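Side-chain contacts in LpxE (Aquifex aeolicus, PDB 6EBU), which probably removes the 1-phosphate group from lipid A as a membrane-embedded phosphatase of the PAP2 superfamily: residues D31-H36 / A136-Y141; F37-L40 / Y44-F47; V73-L78 / A158-I163; A88-D93 / V148-D153. The protein carries 1 engineered substitution. All coordinates share one frame; numbering follows the deposited sequence.

Contact 1. Residues D31-H36 / A136-Y141. With BOG (octyl beta-D-glucopyranoside), chain D.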
# COMPACT_ATOMS: atom_id res chain seq x y z
N ASP A 31 5.66 -12.07 -12.06
CA ASP A 31 6.15 -10.79 -12.56
C ASP A 31 5.10 -10.09 -13.40
O ASP A 31 4.91 -8.87 -13.28
CB ASP A 31 7.43 -11.00 -13.39
CG ASP A 31 8.61 -11.44 -12.55
OD1 ASP A 31 8.50 -11.47 -11.31
OD2 ASP A 31 9.66 -11.76 -13.14
N VAL A 32 4.41 -10.83 -14.26
CA VAL A 32 3.38 -10.24 -15.11
C VAL A 32 2.18 -9.82 -14.27
O VAL A 32 1.66 -8.70 -14.41
CB VAL A 32 2.97 -11.20 -16.23
CG1 VAL A 32 1.81 -10.63 -17.02
CG2 VAL A 32 4.16 -11.48 -17.15
N PHE A 33 1.72 -10.71 -13.38
CA PHE A 33 0.54 -10.41 -12.58
C PHE A 33 0.74 -9.15 -11.74
O PHE A 33 -0.12 -8.27 -11.73
CB PHE A 33 0.19 -11.60 -11.67
CG PHE A 33 -0.87 -11.29 -10.66
CD1 PHE A 33 -2.21 -11.37 -10.99
CD2 PHE A 33 -0.53 -10.89 -9.37
CE1 PHE A 33 -3.20 -11.08 -10.06
CE2 PHE A 33 -1.50 -10.59 -8.44
CZ PHE A 33 -2.84 -10.69 -8.78
N PHE A 34 1.87 -9.06 -11.04
CA PHE A 34 2.09 -7.93 -10.15
C PHE A 34 2.38 -6.65 -10.93
O PHE A 34 2.08 -5.56 -10.45
CB PHE A 34 3.21 -8.23 -9.17
CG PHE A 34 2.78 -9.08 -8.01
CD1 PHE A 34 1.64 -8.76 -7.30
CD2 PHE A 34 3.51 -10.19 -7.63
CE1 PHE A 34 1.23 -9.53 -6.23
CE2 PHE A 34 3.11 -10.97 -6.57
CZ PHE A 34 1.97 -10.64 -5.86
N THR A 35 2.95 -6.77 -12.13
CA THR A 35 3.12 -5.60 -12.98
C THR A 35 1.77 -5.07 -13.44
O THR A 35 1.52 -3.86 -13.40
CB THR A 35 4.00 -5.95 -14.18
OG1 THR A 35 5.31 -6.32 -13.72
CG2 THR A 35 4.13 -4.75 -15.12
N HIS A 36 0.88 -5.97 -13.87
CA HIS A 36 -0.46 -5.56 -14.27
C HIS A 36 -1.26 -5.05 -13.08
O HIS A 36 -2.04 -4.10 -13.21
CB HIS A 36 -1.19 -6.73 -14.94
CG HIS A 36 -0.59 -7.16 -16.24
ND1 HIS A 36 -1.25 -7.99 -17.13
CD2 HIS A 36 0.61 -6.89 -16.81
CE1 HIS A 36 -0.49 -8.20 -18.19
NE2 HIS A 36 0.65 -7.55 -18.02
N ALA A 136 -6.05 -5.20 -0.86
CA ALA A 136 -5.08 -4.44 -0.08
C ALA A 136 -3.86 -5.28 0.26
O ALA A 136 -2.73 -4.79 0.22
CB ALA A 136 -5.74 -3.91 1.19
N PHE A 137 -4.07 -6.56 0.61
CA PHE A 137 -2.94 -7.43 0.93
C PHE A 137 -2.05 -7.63 -0.28
O PHE A 137 -0.81 -7.60 -0.17
CB PHE A 137 -3.45 -8.77 1.46
CG PHE A 137 -2.42 -9.86 1.41
CD1 PHE A 137 -1.47 -9.98 2.42
CD2 PHE A 137 -2.39 -10.77 0.36
CE1 PHE A 137 -0.51 -10.99 2.37
CE2 PHE A 137 -1.43 -11.77 0.31
CZ PHE A 137 -0.50 -11.88 1.32
N LEU A 138 -2.65 -7.85 -1.46
CA LEU A 138 -1.85 -8.09 -2.66
C LEU A 138 -1.04 -6.87 -3.06
O LEU A 138 0.07 -7.01 -3.58
CB LEU A 138 -2.76 -8.53 -3.81
CG LEU A 138 -3.31 -9.96 -3.72
CD1 LEU A 138 -4.25 -10.25 -4.87
CD2 LEU A 138 -2.17 -10.97 -3.68
N ILE A 139 -1.58 -5.66 -2.84
CA ILE A 139 -0.80 -4.45 -3.09
C ILE A 139 0.42 -4.42 -2.18
O ILE A 139 1.55 -4.19 -2.63
CB ILE A 139 -1.68 -3.20 -2.91
CG1 ILE A 139 -2.71 -3.10 -4.02
CG2 ILE A 139 -0.81 -1.95 -2.89
CD1 ILE A 139 -2.11 -2.98 -5.40
N GLY A 140 0.21 -4.65 -0.88
CA GLY A 140 1.33 -4.70 0.04
C GLY A 140 2.34 -5.77 -0.34
O GLY A 140 3.55 -5.52 -0.30
N TYR A 141 1.86 -6.95 -0.71
CA TYR A 141 2.77 -8.00 -1.17
C TYR A 141 3.44 -7.60 -2.48
O TYR A 141 4.62 -7.92 -2.71
CB TYR A 141 2.01 -9.32 -1.34
CG TYR A 141 2.91 -10.54 -1.47
CD1 TYR A 141 3.56 -10.82 -2.66
CD2 TYR A 141 3.10 -11.40 -0.39
CE1 TYR A 141 4.38 -11.92 -2.78
CE2 TYR A 141 3.92 -12.51 -0.51
CZ TYR A 141 4.56 -12.77 -1.71
OH TYR A 141 5.37 -13.87 -1.83
O1 BOG D . -1.19 -5.12 9.32
C1' BOG D . -1.44 -5.93 8.18
C2' BOG D . -0.28 -5.78 7.16
C3' BOG D . -0.64 -6.50 5.82
C4' BOG D . 0.48 -6.22 4.78
C5' BOG D . 0.49 -7.34 3.72
C6' BOG D . 1.92 -7.51 3.17
C7' BOG D . 2.35 -8.97 3.30
C8' BOG D . 3.60 -9.22 2.45

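Contact 2. Residues F37-L40 / Y44-F47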
# COMPACT_ATOMS: atom_id res chain seq x y z
N PHE A 37 -1.06 -5.67 -11.91
CA PHE A 37 -1.86 -5.37 -10.73
C PHE A 37 -1.44 -4.08 -10.04
O PHE A 37 -2.26 -3.49 -9.31
CB PHE A 37 -1.75 -6.53 -9.73
CG PHE A 37 -2.81 -6.52 -8.66
CD1 PHE A 37 -4.08 -7.02 -8.92
CD2 PHE A 37 -2.52 -6.04 -7.40
CE1 PHE A 37 -5.04 -7.01 -7.93
CE2 PHE A 37 -3.49 -6.03 -6.41
CZ PHE A 37 -4.75 -6.52 -6.68
N ALA A 38 -0.21 -3.62 -10.24
CA ALA A 38 0.31 -2.47 -9.50
C ALA A 38 -0.54 -1.22 -9.71
O ALA A 38 -0.69 -0.40 -8.79
CB ALA A 38 1.76 -2.19 -9.90
N TYR A 39 -1.11 -1.06 -10.91
CA TYR A 39 -1.93 0.12 -11.22
C TYR A 39 -3.08 0.30 -10.24
O TYR A 39 -3.47 1.43 -9.94
CB TYR A 39 -2.46 0.00 -12.65
CG TYR A 39 -3.14 1.25 -13.17
CD1 TYR A 39 -2.41 2.21 -13.87
CD2 TYR A 39 -4.50 1.46 -12.99
CE1 TYR A 39 -3.02 3.35 -14.36
CE2 TYR A 39 -5.12 2.60 -13.48
CZ TYR A 39 -4.37 3.54 -14.16
OH TYR A 39 -4.97 4.67 -14.65
N LEU A 40 -3.63 -0.81 -9.73
CA LEU A 40 -4.75 -0.73 -8.80
C LEU A 40 -4.35 -0.20 -7.43
O LEU A 40 -5.23 0.12 -6.63
CB LEU A 40 -5.39 -2.11 -8.66
CG LEU A 40 -5.87 -2.70 -9.98
CD1 LEU A 40 -6.37 -4.13 -9.79
CD2 LEU A 40 -6.94 -1.81 -10.59
N TYR A 44 -4.11 6.59 -9.60
CA TYR A 44 -4.87 6.68 -10.84
C TYR A 44 -6.21 5.95 -10.77
O TYR A 44 -7.03 6.11 -11.68
CB TYR A 44 -4.05 6.14 -12.00
CG TYR A 44 -2.80 6.93 -12.28
CD1 TYR A 44 -2.88 8.21 -12.83
CD2 TYR A 44 -1.55 6.42 -12.00
CE1 TYR A 44 -1.74 8.94 -13.09
CE2 TYR A 44 -0.40 7.14 -12.25
CZ TYR A 44 -0.50 8.41 -12.79
OH TYR A 44 0.63 9.14 -13.05
N VAL A 45 -6.45 5.15 -9.72
CA VAL A 45 -7.76 4.53 -9.54
C VAL A 45 -8.69 5.40 -8.71
O VAL A 45 -9.90 5.10 -8.64
CB VAL A 45 -7.64 3.15 -8.87
CG1 VAL A 45 -6.67 2.27 -9.64
CG2 VAL A 45 -7.22 3.29 -7.42
N LEU A 46 -8.19 6.47 -8.09
CA LEU A 46 -9.01 7.26 -7.17
C LEU A 46 -10.16 7.95 -7.89
O LEU A 46 -11.32 7.82 -7.49
CB LEU A 46 -8.14 8.27 -6.43
CG LEU A 46 -7.22 7.69 -5.36
CD1 LEU A 46 -6.57 8.79 -4.54
CD2 LEU A 46 -8.00 6.75 -4.46
N PHE A 47 -9.85 8.70 -8.94
CA PHE A 47 -10.90 9.38 -9.71
C PHE A 47 -11.90 8.40 -10.30
O PHE A 47 -13.11 8.62 -10.14
CB PHE A 47 -10.25 10.27 -10.78
CG PHE A 47 -11.13 11.39 -11.25
CD1 PHE A 47 -12.43 11.54 -10.79
CD2 PHE A 47 -10.65 12.32 -12.17
CE1 PHE A 47 -13.23 12.57 -11.23
CE2 PHE A 47 -11.44 13.35 -12.61
CZ PHE A 47 -12.73 13.48 -12.14

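Contact 3. Residues V73-L78 / A158-I163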
# COMPACT_ATOMS: atom_id res chain seq x y z
N VAL A 73 -1.37 12.82 3.57
CA VAL A 73 -0.58 13.78 4.33
C VAL A 73 0.38 13.04 5.26
O VAL A 73 1.58 13.36 5.32
CB VAL A 73 -1.50 14.73 5.12
CG1 VAL A 73 -0.73 15.45 6.20
CG2 VAL A 73 -2.16 15.73 4.17
N LEU A 74 -0.13 12.04 5.98
CA LEU A 74 0.71 11.30 6.91
C LEU A 74 1.81 10.53 6.19
O LEU A 74 2.92 10.40 6.72
CB LEU A 74 -0.16 10.35 7.74
CG LEU A 74 0.52 9.51 8.81
CD1 LEU A 74 1.46 10.35 9.65
CD2 LEU A 74 -0.53 8.83 9.69
N VAL A 75 1.54 10.02 4.99
CA VAL A 75 2.53 9.20 4.28
C VAL A 75 3.65 10.07 3.72
O VAL A 75 4.83 9.74 3.85
CB VAL A 75 1.85 8.36 3.18
CG1 VAL A 75 2.87 7.91 2.15
CG2 VAL A 75 1.15 7.16 3.80
N ILE A 76 3.30 11.20 3.09
CA ILE A 76 4.33 12.06 2.53
C ILE A 76 5.15 12.72 3.64
O ILE A 76 6.34 13.00 3.46
CB ILE A 76 3.72 13.11 1.58
CG1 ILE A 76 2.75 14.02 2.33
CG2 ILE A 76 3.03 12.43 0.41
CD1 ILE A 76 2.03 15.02 1.44
N SER A 77 4.54 12.95 4.80
CA SER A 77 5.27 13.52 5.93
C SER A 77 6.35 12.56 6.42
O SER A 77 7.51 12.94 6.59
CB SER A 77 4.31 13.87 7.07
OG SER A 77 3.42 14.91 6.69
N LEU A 78 5.97 11.30 6.65
CA LEU A 78 6.95 10.31 7.07
C LEU A 78 7.98 10.04 5.98
O LEU A 78 9.16 9.80 6.27
CB LEU A 78 6.25 9.02 7.48
CG LEU A 78 5.23 9.16 8.61
CD1 LEU A 78 4.26 7.99 8.61
CD2 LEU A 78 5.93 9.28 9.95
N ALA A 158 0.04 -0.23 5.73
CA ALA A 158 -1.26 -0.84 6.01
C ALA A 158 -1.85 -0.30 7.31
O ALA A 158 -3.05 -0.02 7.38
CB ALA A 158 -1.12 -2.36 6.09
N LEU A 159 -1.01 -0.13 8.34
CA LEU A 159 -1.48 0.41 9.60
C LEU A 159 -2.05 1.81 9.42
O LEU A 159 -3.12 2.13 9.94
CB LEU A 159 -0.34 0.42 10.62
CG LEU A 159 -0.71 0.29 12.09
CD1 LEU A 159 -0.91 -1.18 12.46
CD2 LEU A 159 0.35 0.93 12.97
N ILE A 160 -1.34 2.66 8.68
CA ILE A 160 -1.81 4.02 8.42
C ILE A 160 -3.15 3.99 7.70
O ILE A 160 -4.09 4.71 8.06
CB ILE A 160 -0.76 4.82 7.63
CG1 ILE A 160 0.51 5.00 8.46
CG2 ILE A 160 -1.32 6.16 7.19
CD1 ILE A 160 1.67 5.57 7.67
N GLY A 161 -3.26 3.14 6.67
CA GLY A 161 -4.50 3.08 5.91
C GLY A 161 -5.69 2.64 6.75
O GLY A 161 -6.77 3.22 6.66
N ILE A 162 -5.50 1.60 7.57
CA ILE A 162 -6.60 1.12 8.41
C ILE A 162 -7.01 2.19 9.42
O ILE A 162 -8.20 2.46 9.62
CB ILE A 162 -6.20 -0.19 9.11
CG1 ILE A 162 -5.90 -1.27 8.06
CG2 ILE A 162 -7.30 -0.64 10.05
CD1 ILE A 162 -5.21 -2.50 8.63
N ILE A 163 -6.03 2.83 10.06
CA ILE A 163 -6.33 3.84 11.08
C ILE A 163 -7.04 5.03 10.46
O ILE A 163 -8.08 5.48 10.97
CB ILE A 163 -5.04 4.26 11.81
CG1 ILE A 163 -4.51 3.10 12.65
CG2 ILE A 163 -5.28 5.48 12.67
CD1 ILE A 163 -3.21 3.40 13.36

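Contact 4. Residues A88-D93 / V148-D153. With SO4 (sulfate ion), chain B.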
# COMPACT_ATOMS: atom_id res chain seq x y z
N ALA A 88 16.64 -1.50 -3.28
CA ALA A 88 17.66 -1.45 -4.32
C ALA A 88 18.88 -0.64 -3.90
O ALA A 88 19.96 -0.83 -4.48
CB ALA A 88 17.08 -0.88 -5.62
N ILE A 89 18.74 0.25 -2.92
CA ILE A 89 19.86 1.03 -2.42
C ILE A 89 20.54 0.33 -1.25
O ILE A 89 21.77 0.20 -1.21
CB ILE A 89 19.39 2.44 -2.03
CG1 ILE A 89 18.84 3.19 -3.25
CG2 ILE A 89 20.52 3.23 -1.39
CD1 ILE A 89 19.87 3.44 -4.33
N LEU A 90 19.75 -0.14 -0.28
CA LEU A 90 20.33 -0.70 0.94
C LEU A 90 20.91 -2.09 0.70
O LEU A 90 21.96 -2.43 1.26
CB LEU A 90 19.27 -0.75 2.04
CG LEU A 90 19.79 -0.95 3.47
CD1 LEU A 90 20.40 0.34 4.00
CD2 LEU A 90 18.68 -1.45 4.38
N LEU A 91 20.25 -2.91 -0.12
CA LEU A 91 20.60 -4.31 -0.27
C LEU A 91 21.24 -4.57 -1.63
O LEU A 91 21.12 -3.76 -2.56
CB LEU A 91 19.38 -5.21 -0.10
CG LEU A 91 18.67 -5.16 1.26
CD1 LEU A 91 17.63 -6.26 1.35
CD2 LEU A 91 19.68 -5.27 2.39
N GLU A 92 21.91 -5.71 -1.73
CA GLU A 92 22.53 -6.17 -2.96
C GLU A 92 21.66 -7.24 -3.61
O GLU A 92 20.95 -7.98 -2.94
CB GLU A 92 23.93 -6.74 -2.69
CG GLU A 92 24.74 -5.99 -1.64
CD GLU A 92 25.27 -4.66 -2.15
OE1 GLU A 92 25.54 -3.77 -1.32
OE2 GLU A 92 25.43 -4.51 -3.38
N ASP A 93 21.74 -7.30 -4.94
CA ASP A 93 21.07 -8.33 -5.74
C ASP A 93 19.57 -8.34 -5.47
O ASP A 93 18.97 -9.36 -5.09
CB ASP A 93 21.69 -9.71 -5.48
CG ASP A 93 23.09 -9.82 -6.04
OD1 ASP A 93 23.30 -9.39 -7.19
OD2 ASP A 93 23.98 -10.34 -5.33
N VAL A 148 10.70 -2.77 -4.27
CA VAL A 148 10.72 -1.34 -4.02
C VAL A 148 10.38 -0.98 -2.58
O VAL A 148 10.47 0.20 -2.21
CB VAL A 148 9.77 -0.59 -4.98
CG1 VAL A 148 10.15 -0.87 -6.42
CG2 VAL A 148 8.32 -0.98 -4.71
N HIS A 149 9.99 -1.95 -1.75
CA HIS A 149 9.65 -1.68 -0.37
C HIS A 149 10.13 -2.83 0.51
O HIS A 149 10.32 -3.95 0.05
CB HIS A 149 8.14 -1.46 -0.18
CG HIS A 149 7.68 -0.08 -0.51
ND1 HIS A 149 8.07 1.03 0.20
CD2 HIS A 149 6.85 0.37 -1.49
CE1 HIS A 149 7.50 2.11 -0.32
NE2 HIS A 149 6.76 1.73 -1.35
N PHE A 150 10.33 -2.51 1.79
CA PHE A 150 10.60 -3.46 2.86
C PHE A 150 9.30 -3.84 3.56
O PHE A 150 8.32 -3.09 3.51
CB PHE A 150 11.57 -2.86 3.87
CG PHE A 150 12.93 -2.58 3.32
CD1 PHE A 150 13.86 -3.59 3.18
CD2 PHE A 150 13.30 -1.29 2.97
CE1 PHE A 150 15.13 -3.33 2.68
CE2 PHE A 150 14.56 -1.02 2.48
CZ PHE A 150 15.48 -2.04 2.34
N PRO A 151 9.27 -5.00 4.21
CA PRO A 151 8.08 -5.37 5.00
C PRO A 151 7.69 -4.33 6.04
O PRO A 151 6.50 -4.21 6.36
CB PRO A 151 8.50 -6.70 5.65
CG PRO A 151 9.44 -7.29 4.66
CD PRO A 151 10.21 -6.13 4.07
N LEU A 152 8.66 -3.60 6.59
CA LEU A 152 8.33 -2.53 7.54
C LEU A 152 7.48 -1.45 6.87
O LEU A 152 6.55 -0.92 7.48
CB LEU A 152 9.60 -1.93 8.12
CG LEU A 152 9.44 -0.64 8.93
CD1 LEU A 152 8.62 -0.90 10.19
CD2 LEU A 152 10.79 -0.04 9.28
N ASP A 153 7.80 -1.12 5.62
CA ASP A 153 7.07 -0.06 4.92
C ASP A 153 5.63 -0.46 4.65
O ASP A 153 4.72 0.36 4.79
CB ASP A 153 7.77 0.28 3.61
CG ASP A 153 9.26 0.47 3.77
OD1 ASP A 153 9.69 0.96 4.84
OD2 ASP A 153 10.01 0.12 2.83
S SO4 B . 5.11 4.15 -2.77
O1 SO4 B . 4.68 2.76 -2.83
O2 SO4 B . 6.22 4.36 -3.70
O3 SO4 B . 5.56 4.45 -1.41
O4 SO4 B . 4.00 5.03 -3.13

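Contact 1. Residues D31-H36 / A136-Y141
The F34 ring has the F33 ring against one face, with CD2 of F33 3.7 Å above its plane and offset toward the rim, and it meets the Y141 ring across the contact. F34 and Y141 are near parallel, with planes at 23°, but slid apart, and their rings barely overlap. Contact runs instead through CZ of F34, 3.6 Å from CD1 of Y141. At the edge of the F33 ring, near its plane, sits CD1 of L138, 4.2 Å from F33 CZ. F34 also brings its CE1 to 3.8 Å from the carbonyl O of L138. The ring swings there because its CG stands anti to the carbonyl carbon (chi1 -80°). The ring of Y145 packs on F34 too, and the hydroxyl of Y145 hydrogen-bonds to D31 OD1, adding a polar link between the same two helices. The segments 31-36 and 136-141 cross steeply, at -113°. Y141 also meets an octyl glucoside tail, its CD2 3.6 Å from BOG C8', while F137 CD1 lies against C5'. Without the Y141 ring, as with an alanine here, F34 CZ would probably lose its neighbour and a gap would open beside the detergent tail. Apart from the carbonyl O of L138 at the F34 ring, the touching groups are aromatic and aliphatic carbon, consistent with an interface that continues into a detergent tail.

Contact 2. Residues F37-L40 / Y44-F47
Y39 and L40, and Y44 and V45, lie in 3-10 backbone of the tight connection between helix 28-37 and helix 46-56, two consecutive helices of the LpxE helical bundle, in a region predicted to be membrane-embedded. The backbones approach at L40 and V45, whose CA atoms are 6.1 Å apart. Segment 37-40 is closed on itself by the bond from L40 N to F37 O. S42, between the two segments, hydrogen-bonds through its hydroxyl to Y39 O, and Y135 of helix 126-145 bonds to L40 O, pinning the link to the helix bundle.

Side chains then bridge the segments. With its CG anti to the backbone N (chi1 -171°), Y39 sends its ring out from the first segment to the second, where its hydroxyl end comes up against CB of Y44: Y39 OH is 3.2 Å from Y44 CB. The two rings are near parallel, at 15°, yet displaced so far that they barely overlap, with centroids 5.8 Å apart; the Y39 ring meets the CB of Y44 more than its ring. V45 runs past Y39 in the opposite direction and packs its CG1 4.1 Å from Y39 CD2. L40 instead crosses V45 at about a right angle, its CD2 touching the same methyl. V45 also rests on M112 of helix 108-121. Y39, L40 and Y44 are exposed, and Y44 touches a bound octyl glucoside. The V45 methyl CG1 wedges in between the segments and comes within 3.3 Å of the carbonyl O of Y39.

Contact 3. Residues V73-L78 / A158-I163
Apolar contacts join L74, V75 and L78 to a single residue of the opposing helix, I160. The segments belong to helices 61-82 and 151-170, both part of the PAP2 fold and both predicted to cross the membrane; the segments run nearly antiparallel, at 152°, with axes 10.8 Å apart at closest approach.

I160 divides its branches among its three partners. Its CG2 meets L74, whose CD2 is 3.7 Å away, in an oblique crossing of the two side chains. The other branch, CG1 to CD1, has CG1 anti to the carbonyl carbon (chi1 -65°) and is extended beyond it, which carries CD1 across to L78. There I160 CD1 and L78 CD1 meet tip to tip at 3.7 Å. V75 joins from the flank, with its CG2 4.2 Å from the same CD1. P106, from a loop, rests on both L78 and I160, and A111 of helix 108-121 lies against V75, so a loop and helix 108-121 both close in on the pair.

The polar bonds stay within one helix. S77 folds its hydroxyl back on V73 O, at 2.8 Å from OG, while its own backbone N reaches that oxygen from the other face of the carbonyl plane; the OG comes from above that plane. V73 O thus takes two donors, and the hydroxyl of S77 is spent locally.

The helices are joined here by aliphatic carbons, chiefly methyl groups, a choice of chemistry consistent with neighbouring membrane-spanning helices. The grip is modest, with one isoleucine carrying the whole touch.

Contact 4. Residues A88-D93 / V148-D153
F150 holds its CG anti to the carbonyl carbon (chi1 -65°), which places the ring against L90 and L91, and H149 takes a similar turn (chi1 -82°) that carries its imidazole to the bound sulfate instead. The two residues precede helix 151-170, and the histidine with D153 matches the third signature motif of PAP2 phosphatases, in which such a histidine attacks the phosphate and the acidic residue supports it; a similar role here is likely. F150 is the N-cap residue, and D153, three places on, accepts its backbone N at OD2, 2.8 Å away and met from above the carboxylate plane.

The same OD2 lies in the plane of the imidazole at its edge, where ND1 of H149 reaches it by a weak bond of 3.4 Å, and S104 OG bonds to it as well. At the other end of the ring NE2 donates to O1 of the sulfate at 2.8 Å, with an N-H...O angle of 151°. K79, R86, R143 and the backbone N of G108 also bind this anion, which probably marks the phosphate pocket. Replacing H149 by a leucine is likely to leave the sulfate without one of its donors and D153 OD2 without its ring neighbour.

Across the contact the touches are apolar. L90 crosses F150 at about a right angle, with its CD2 3.8 Å from F150 CZ. L91 comes at the ring's edge, close to its plane, and its CD1 stops 4.1 Å from F150 CE1.

Contacts 1 and 2 adjoin: the F37 ring of contact 2 packs on L138 and I139 of contact 1, and helices 28-37 and 46-56 follow each other in the chain. Contact 2 lies at the surface, whereas the other three are partly buried. Contacts 3 and 4 share helix 151-170, contact 4 at its start and contact 3 further along; their nearest atoms stay about 5 Å apart. Each pair is held chiefly by apolar side chains, with a carbonyl oxygen touched in contacts 1 and 2 and a tyrosine hydroxyl in contact 2. Rings dominate contact 1, branched aliphatic chains contact 3. Contact 4 differs in having an anion site on one of its segments.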